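Tyrosine aminotransferase (Leishmania infantum, PDB 4IX8) probably catalyses the pyridoxal-phosphate-dependent transfer of the amino group of tyrosine to 2-oxoglutarate, as other aminotransferases of its family do. Local coordinates at residues A[266-280]-A[292-306]. Numbering follows the deposited sequence.
Sequences ADFDTNVPRLILGGT and GWSILIDPMNVAGDW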
# COMPACT_ATOMS: atom_id res chain seq x y z
N ALA A 266 -13.88 -21.38 -0.26
CA ALA A 266 -12.97 -22.42 -0.72
C ALA A 266 -13.50 -23.84 -0.52
O ALA A 266 -13.08 -24.77 -1.24
CB ALA A 266 -11.66 -22.29 0.00
N ASP A 267 -14.38 -24.03 0.48
CA ASP A 267 -14.78 -25.38 0.92
C ASP A 267 -15.97 -25.93 0.14
O ASP A 267 -16.91 -26.46 0.72
CB ASP A 267 -15.14 -25.35 2.41
CG ASP A 267 -15.26 -26.73 3.02
OD1 ASP A 267 -14.60 -27.65 2.51
OD2 ASP A 267 -16.04 -26.87 3.99
N PHE A 268 -15.89 -25.85 -1.18
CA PHE A 268 -16.99 -26.27 -2.05
C PHE A 268 -16.47 -26.88 -3.31
O PHE A 268 -15.38 -26.56 -3.77
CB PHE A 268 -17.89 -25.09 -2.40
CG PHE A 268 -18.74 -24.60 -1.26
CD1 PHE A 268 -20.01 -25.13 -1.05
CD2 PHE A 268 -18.26 -23.63 -0.40
CE1 PHE A 268 -20.80 -24.69 0.01
CE2 PHE A 268 -19.05 -23.17 0.66
CZ PHE A 268 -20.32 -23.71 0.86
N ASP A 269 -17.29 -27.74 -3.88
CA ASP A 269 -16.97 -28.35 -5.15
C ASP A 269 -17.73 -27.58 -6.20
O ASP A 269 -18.92 -27.79 -6.40
CB ASP A 269 -17.36 -29.82 -5.15
CG ASP A 269 -16.70 -30.55 -4.03
OD1 ASP A 269 -15.45 -30.61 -4.05
OD2 ASP A 269 -17.42 -31.06 -3.15
N THR A 270 -17.04 -26.63 -6.83
CA THR A 270 -17.66 -25.75 -7.80
C THR A 270 -16.63 -25.20 -8.75
O THR A 270 -15.47 -25.01 -8.36
CB THR A 270 -18.36 -24.59 -7.12
OG1 THR A 270 -18.94 -23.75 -8.11
CG2 THR A 270 -17.39 -23.78 -6.29
N ASN A 271 -17.06 -24.87 -9.96
CA ASN A 271 -16.16 -24.23 -10.92
C ASN A 271 -16.37 -22.72 -10.98
O ASN A 271 -15.76 -22.03 -11.80
CB ASN A 271 -16.33 -24.84 -12.30
CG ASN A 271 -16.10 -26.32 -12.28
OD1 ASN A 271 -15.14 -26.80 -11.67
ND2 ASN A 271 -17.02 -27.06 -12.86
N VAL A 272 -17.24 -22.20 -10.13
CA VAL A 272 -17.37 -20.75 -10.00
C VAL A 272 -16.03 -20.18 -9.56
O VAL A 272 -15.44 -20.68 -8.61
CB VAL A 272 -18.43 -20.38 -9.00
CG1 VAL A 272 -18.45 -18.87 -8.75
CG2 VAL A 272 -19.76 -20.86 -9.51
N PRO A 273 -15.50 -19.21 -10.29
CA PRO A 273 -14.23 -18.64 -9.85
C PRO A 273 -14.40 -17.81 -8.56
O PRO A 273 -15.30 -16.99 -8.51
CB PRO A 273 -13.82 -17.72 -11.00
CG PRO A 273 -14.78 -17.98 -12.09
CD PRO A 273 -16.01 -18.53 -11.49
N ARG A 274 -13.53 -17.99 -7.58
CA ARG A 274 -13.62 -17.29 -6.30
C ARG A 274 -12.30 -16.65 -5.95
O ARG A 274 -11.27 -17.31 -6.02
CB ARG A 274 -13.99 -18.26 -5.19
CG ARG A 274 -15.40 -18.72 -5.22
CD ARG A 274 -15.52 -20.15 -4.76
NE ARG A 274 -15.01 -21.09 -5.76
CZ ARG A 274 -14.49 -22.29 -5.48
NH1 ARG A 274 -14.37 -22.71 -4.22
NH2 ARG A 274 -14.07 -23.07 -6.45
N LEU A 275 -12.32 -15.40 -5.51
CA LEU A 275 -11.10 -14.75 -5.02
C LEU A 275 -11.26 -14.45 -3.51
O LEU A 275 -12.09 -13.66 -3.09
CB LEU A 275 -10.80 -13.48 -5.81
CG LEU A 275 -9.49 -12.76 -5.51
CD1 LEU A 275 -8.33 -13.52 -6.10
CD2 LEU A 275 -9.52 -11.28 -5.97
N ILE A 276 -10.45 -15.11 -2.71
CA ILE A 276 -10.52 -15.00 -1.27
C ILE A 276 -9.49 -14.00 -0.81
O ILE A 276 -8.33 -14.11 -1.17
CB ILE A 276 -10.26 -16.33 -0.63
CG1 ILE A 276 -11.31 -17.32 -1.11
CG2 ILE A 276 -10.28 -16.22 0.87
CD1 ILE A 276 -11.09 -18.68 -0.65
N LEU A 277 -9.92 -13.03 -0.00
CA LEU A 277 -9.02 -12.02 0.59
C LEU A 277 -8.91 -12.37 2.07
O LEU A 277 -9.91 -12.68 2.70
CB LEU A 277 -9.56 -10.61 0.40
CG LEU A 277 -10.11 -10.34 -1.01
CD1 LEU A 277 -10.54 -8.90 -1.17
CD2 LEU A 277 -9.06 -10.68 -2.07
N GLY A 278 -7.69 -12.35 2.61
CA GLY A 278 -7.46 -12.72 3.99
C GLY A 278 -6.10 -12.26 4.39
O GLY A 278 -5.44 -11.57 3.61
N GLY A 279 -5.69 -12.59 5.62
CA GLY A 279 -4.40 -12.18 6.14
C GLY A 279 -4.33 -12.37 7.64
O GLY A 279 -5.21 -13.01 8.25
N THR A 280 -3.34 -11.74 8.27
CA THR A 280 -3.10 -11.91 9.68
C THR A 280 -3.39 -10.64 10.45
O THR A 280 -3.31 -10.65 11.65
CB THR A 280 -1.64 -12.29 10.00
OG1 THR A 280 -0.78 -11.20 9.62
CG2 THR A 280 -1.21 -13.58 9.30
N GLY A 292 -1.21 -8.88 3.67
CA GLY A 292 -2.43 -9.65 3.47
C GLY A 292 -2.23 -10.42 2.18
O GLY A 292 -1.15 -10.42 1.62
N TRP A 293 -3.27 -11.06 1.69
CA TRP A 293 -3.16 -11.84 0.49
C TRP A 293 -4.47 -12.05 -0.21
O TRP A 293 -5.52 -11.82 0.37
CB TRP A 293 -2.58 -13.20 0.81
CG TRP A 293 -3.33 -14.02 1.89
CD1 TRP A 293 -4.52 -14.68 1.75
CD2 TRP A 293 -2.89 -14.30 3.24
NE1 TRP A 293 -4.87 -15.32 2.93
CE2 TRP A 293 -3.88 -15.12 3.84
CE3 TRP A 293 -1.78 -13.94 3.98
CZ2 TRP A 293 -3.79 -15.55 5.17
CZ3 TRP A 293 -1.68 -14.40 5.31
CH2 TRP A 293 -2.68 -15.18 5.88
N SER A 294 -4.40 -12.52 -1.46
CA SER A 294 -5.56 -12.95 -2.21
C SER A 294 -5.25 -14.35 -2.75
O SER A 294 -4.11 -14.63 -3.13
CB SER A 294 -5.91 -11.96 -3.35
OG SER A 294 -4.95 -12.04 -4.40
N ILE A 295 -6.26 -15.20 -2.78
CA ILE A 295 -6.16 -16.57 -3.30
C ILE A 295 -7.24 -16.82 -4.33
O ILE A 295 -8.42 -16.81 -3.99
CB ILE A 295 -6.35 -17.61 -2.21
CG1 ILE A 295 -5.43 -17.34 -1.02
CG2 ILE A 295 -6.13 -19.03 -2.75
CD1 ILE A 295 -5.69 -18.21 0.17
N LEU A 296 -6.83 -17.10 -5.57
CA LEU A 296 -7.79 -17.39 -6.64
C LEU A 296 -8.00 -18.90 -6.73
O LEU A 296 -7.05 -19.64 -6.79
CB LEU A 296 -7.29 -16.86 -7.99
CG LEU A 296 -8.23 -17.14 -9.18
CD1 LEU A 296 -9.49 -16.36 -9.06
CD2 LEU A 296 -7.55 -16.81 -10.46
N ILE A 297 -9.26 -19.32 -6.72
CA ILE A 297 -9.63 -20.72 -6.90
C ILE A 297 -10.54 -20.80 -8.12
O ILE A 297 -11.66 -20.28 -8.13
CB ILE A 297 -10.33 -21.30 -5.67
CG1 ILE A 297 -9.48 -21.06 -4.41
CG2 ILE A 297 -10.58 -22.80 -5.84
CD1 ILE A 297 -10.19 -21.38 -3.10
N ASP A 298 -10.02 -21.44 -9.15
CA ASP A 298 -10.57 -21.39 -10.50
C ASP A 298 -10.25 -22.71 -11.18
O ASP A 298 -9.27 -22.82 -11.91
CB ASP A 298 -9.96 -20.18 -11.20
CG ASP A 298 -10.36 -20.07 -12.67
OD1 ASP A 298 -11.46 -20.58 -13.03
OD2 ASP A 298 -9.57 -19.44 -13.43
N PRO A 299 -11.01 -23.76 -10.87
CA PRO A 299 -10.65 -25.11 -11.33
C PRO A 299 -10.70 -25.31 -12.83
O PRO A 299 -9.94 -26.13 -13.30
CB PRO A 299 -11.69 -26.00 -10.64
CG PRO A 299 -12.05 -25.24 -9.41
CD PRO A 299 -12.07 -23.80 -9.83
N MET A 300 -11.60 -24.63 -13.54
CA MET A 300 -11.71 -24.76 -15.00
C MET A 300 -10.87 -23.70 -15.69
O MET A 300 -10.95 -23.57 -16.90
CB MET A 300 -13.17 -24.64 -15.46
CG MET A 300 -14.07 -25.77 -15.01
SD MET A 300 -13.45 -27.44 -15.41
CE MET A 300 -13.41 -27.41 -17.21
N ASN A 301 -10.06 -22.96 -14.94
CA ASN A 301 -9.23 -21.90 -15.54
C ASN A 301 -10.02 -20.96 -16.48
O ASN A 301 -9.64 -20.79 -17.64
CB ASN A 301 -8.05 -22.52 -16.30
CG ASN A 301 -6.95 -21.49 -16.64
OD1 ASN A 301 -6.76 -20.51 -15.93
ND2 ASN A 301 -6.22 -21.72 -17.72
N VAL A 302 -11.07 -20.31 -15.97
CA VAL A 302 -11.84 -19.31 -16.74
C VAL A 302 -11.45 -17.88 -16.37
O VAL A 302 -11.94 -16.92 -16.95
CB VAL A 302 -13.37 -19.45 -16.55
CG1 VAL A 302 -13.81 -20.82 -17.00
CG2 VAL A 302 -13.77 -19.20 -15.10
N ALA A 303 -10.55 -17.74 -15.41
CA ALA A 303 -10.21 -16.41 -14.93
C ALA A 303 -8.71 -16.18 -14.91
O ALA A 303 -8.23 -15.33 -14.18
CB ALA A 303 -10.78 -16.19 -13.53
N GLY A 304 -7.98 -16.91 -15.75
CA GLY A 304 -6.53 -16.77 -15.84
C GLY A 304 -6.12 -15.35 -16.16
O GLY A 304 -5.11 -14.88 -15.65
N ASP A 305 -6.85 -14.68 -17.03
CA ASP A 305 -6.51 -13.31 -17.35
C ASP A 305 -6.68 -12.40 -16.14
O ASP A 305 -5.92 -11.45 -15.97
CB ASP A 305 -7.38 -12.79 -18.48
CG ASP A 305 -7.22 -13.55 -19.75
OD1 ASP A 305 -6.08 -14.05 -19.98
OD2 ASP A 305 -8.23 -13.66 -20.52
N TRP A 306 -7.65 -12.67 -15.27
CA TRP A 306 -7.82 -11.86 -14.06
C TRP A 306 -6.56 -11.99 -13.22
O TRP A 306 -5.93 -11.00 -12.79
CB TRP A 306 -9.06 -12.32 -13.29
CG TRP A 306 -9.47 -11.45 -12.11
CD1 TRP A 306 -9.06 -10.19 -11.81
CD2 TRP A 306 -10.39 -11.82 -11.08
NE1 TRP A 306 -9.67 -9.74 -10.66
CE2 TRP A 306 -10.50 -10.73 -10.20
CE3 TRP A 306 -11.14 -12.97 -10.82
CZ2 TRP A 306 -11.31 -10.76 -9.09
CZ3 TRP A 306 -11.95 -12.99 -9.71
CH2 TRP A 306 -12.04 -11.90 -8.88
O HOH W 1 -12.96 -22.48 -12.77
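R274, I276 and G278 pair antiparallel with I297, I295 and W293, each couple exchanging two backbone hydrogen bonds. I276 N to I295 O is nearly linear (176°), W293 N to G278 O more bent (152°); the longest runs 3.2 Å from G278 N to W293 O. Between them, CA-H groups such as that of S294 lean on the carbonyls opposite.

Aromatic packing dominates the G278 end. G279 CA makes a CH-pi contact over the face of the W293 six-membered ring, 3.4 Å from its centroid and almost on the ring normal. A chi1 of 56°, which sets CG between backbone N and carbonyl carbon, folds the indole back across the neighbouring strand, where a glycine backbone lets it come close.

These strands belong to the large mixed sheet of the aminotransferase fold: 274-279 lies parallel to 246-249 on its other side, whereas 292-297 runs against both its neighbours. K282, predicted to carry pyridoxal phosphate, follows two residues after T280.

Apolar contacts cover both faces. On one, I297 CD1 packs against both A266 CB (3.5 Å) and I276 CD1; W122 of helix 112-122 packs on A266, I276 and I295 here. On the other, L275 CD2 meets W306 CZ2 at 3.6 Å; helix 145-157 packs there too, and its A153 O accepts from W306 NE1. Past the strand ends, P273 CG abuts V302 CG2 at 3.4 Å, and F37 of the second subunit packs on both residues.

Polar bonds gather where the strands run into loops. The R274 guanidinium is sandwiched between T270 CG2 and the I297 side chain, while NE donates in plane to V272 O (2.9 Å) and NH1 to V265 O. D298 OD1 receives V302 N through its syn lone pair, and OD2 accepts from A303 N. A water joins N271 O to M300 N.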